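Long-range contact in peptidase (PDB 5LOX), which is an ancestral beta subunit of the proteasome family that assembles helically and probably hydrolyses peptide bonds as an N-terminal nucleophile hydrolase: residues D69-L74 against T83-E88. The protein carries 3 engineered substitutions. Numbering follows the deposited sequence.
Sequences DGASLL and TALVAE
Ser-72, whose backbone meets Leu-85 across the contact, has its hydroxyl held by two groups. OG accepts from the backbone N of Leu-74 at 2.9 Å, with an N-H...O angle of 156°, and forms a second hydrogen bond with Asn-75 OD1. The bond to Leu-74 N closes an ST turn in the loop that leads into helix 79-97. CB of Ser-72 points away from segment 83-88. Leu-85 meets the loop backbone at Ser-72 and Leu-73 and the side chains of Ala-71 and Leu-73. No hydrogen bond joins the two segments; the contact is apolar. Leu-85 has CG anti to its backbone N (chi1 177°), which sends CG out toward the loop; from there CD2 reaches the backbone. CD2 rests on the peptide link between Ser-72 and Leu-73, 3.6 Å from Ser-72 C and 3.7 Å from Leu-73 N. The other branch, CD1, meets the methyl of Ala-71 loosely, with CB 4.5 Å away. Leu-73 approaches with one branch. Its CD2 lies 4.3 Å from Leu-85 CD2 and 4.4 Å from Val-86 CG2, bridging two successive helix residues. Ala-71 is exposed, while Leu-73 and Val-86 are buried. This is structural packing: a loop folded back on the helix it leads into. The setting is consistent with the layered alpha-beta-beta-alpha fold of proteasome-type hydrolases, where helices 52-66 and 79-97 would cover one sheet. Val-86 links the contact to that five-stranded sheet, touching Leu-62 of helix 52-66, Phe-111 and Val-113 of strand 109-117, and Ile-127 of strand 123-127.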
loop_
_atom_site.group_PDB
_atom_site.type_symbol
_atom_site.label_atom_id
_atom_site.label_comp_id
_atom_site.label_asym_id
_atom_site.label_seq_id
_atom_site.Cartn_x
_atom_site.Cartn_y
_atom_site.Cartn_z
ATOM N N ASP A 69 -82.592 -30.959 88.392
ATOM C CA ASP A 69 -83.725 -31.914 88.311
ATOM C C ASP A 69 -84.016 -32.328 86.856
ATOM O O ASP A 69 -84.628 -31.576 86.101
ATOM C CB ASP A 69 -84.992 -31.336 88.976
ATOM N N GLY A 70 -83.542 -33.503 86.458
ATOM C CA GLY A 70 -83.669 -33.974 85.078
ATOM C C GLY A 70 -82.594 -35.009 84.841
ATOM O O GLY A 70 -81.866 -35.353 85.767
ATOM N N ALA A 71 -82.486 -35.527 83.623
ATOM C CA ALA A 71 -81.502 -36.586 83.316
ATOM C C ALA A 71 -80.072 -36.188 83.684
ATOM O O ALA A 71 -79.594 -35.132 83.280
ATOM C CB ALA A 71 -81.571 -36.972 81.847
ATOM N N SER A 72 -79.403 -37.039 84.459
ATOM C CA SER A 72 -78.036 -36.786 84.898
ATOM C C SER A 72 -77.345 -38.076 85.270
ATOM O O SER A 72 -78.007 -39.041 85.606
ATOM C CB SER A 72 -78.029 -35.927 86.152
ATOM O OG SER A 72 -77.892 -36.740 87.308
ATOM N N LEU A 73 -76.015 -38.061 85.293
ATOM C CA LEU A 73 -75.266 -39.251 85.667
ATOM C C LEU A 73 -75.586 -39.797 87.053
ATOM O O LEU A 73 -75.148 -40.897 87.372
ATOM C CB LEU A 73 -73.770 -38.990 85.600
ATOM C CG LEU A 73 -73.127 -38.860 84.232
ATOM C CD1 LEU A 73 -71.650 -38.555 84.405
ATOM C CD2 LEU A 73 -73.301 -40.116 83.400
ATOM N N LEU A 74 -76.301 -39.048 87.896
ATOM C CA LEU A 74 -76.635 -39.560 89.222
ATOM C C LEU A 74 -77.977 -40.238 89.356
ATOM O O LEU A 74 -78.206 -40.868 90.379
ATOM C CB LEU A 74 -76.549 -38.463 90.270
ATOM C CG LEU A 74 -75.148 -37.943 90.574
ATOM C CD1 LEU A 74 -75.244 -36.889 91.670
ATOM C CD2 LEU A 74 -74.140 -39.025 90.951
ATOM N N THR A 83 -73.869 -44.266 79.659
ATOM C CA THR A 83 -73.087 -44.200 78.427
ATOM C C THR A 83 -73.899 -43.456 77.387
ATOM O O THR A 83 -73.392 -42.607 76.671
ATOM C CB THR A 83 -72.733 -45.616 77.929
ATOM O OG1 THR A 83 -71.986 -46.319 78.945
ATOM C CG2 THR A 83 -71.928 -45.560 76.665
ATOM N N ALA A 84 -75.177 -43.818 77.291
ATOM C CA ALA A 84 -76.070 -43.208 76.308
ATOM C C ALA A 84 -76.175 -41.717 76.568
ATOM O O ALA A 84 -76.245 -40.929 75.631
ATOM C CB ALA A 84 -77.445 -43.867 76.353
ATOM N N LEU A 85 -76.202 -41.347 77.844
ATOM C CA LEU A 85 -76.347 -39.948 78.221
ATOM C C LEU A 85 -75.109 -39.158 77.835
ATOM O O LEU A 85 -75.214 -38.068 77.294
ATOM C CB LEU A 85 -76.611 -39.797 79.705
ATOM C CG LEU A 85 -76.690 -38.331 80.156
ATOM C CD1 LEU A 85 -77.834 -37.581 79.489
ATOM C CD2 LEU A 85 -76.826 -38.254 81.675
ATOM N N VAL A 86 -73.940 -39.744 78.058
ATOM C CA VAL A 86 -72.713 -39.111 77.633
ATOM C C VAL A 86 -72.772 -38.867 76.126
ATOM O O VAL A 86 -72.521 -37.767 75.666
ATOM C CB VAL A 86 -71.491 -39.971 77.990
ATOM C CG1 VAL A 86 -70.220 -39.374 77.402
ATOM C CG2 VAL A 86 -71.359 -40.065 79.489
ATOM N N ALA A 87 -73.101 -39.906 75.363
ATOM C CA ALA A 87 -73.199 -39.797 73.912
ATOM C C ALA A 87 -74.185 -38.704 73.504
ATOM O O ALA A 87 -73.898 -37.869 72.661
ATOM C CB ALA A 87 -73.610 -41.140 73.323
ATOM N N GLU A 88 -75.375 -38.768 74.086
ATOM C CA GLU A 88 -76.419 -37.763 73.885
ATOM C C GLU A 88 -75.837 -36.366 74.078
ATOM O O GLU A 88 -76.054 -35.465 73.277
ATOM C CB GLU A 88 -77.586 -38.079 74.856
ATOM C CG GLU A 88 -78.564 -36.956 75.186
ATOM C CD GLU A 88 -79.570 -36.708 74.084
ATOM O OE1 GLU A 88 -79.319 -37.152 72.920
ATOM O OE2 GLU A 88 -80.601 -36.062 74.378
#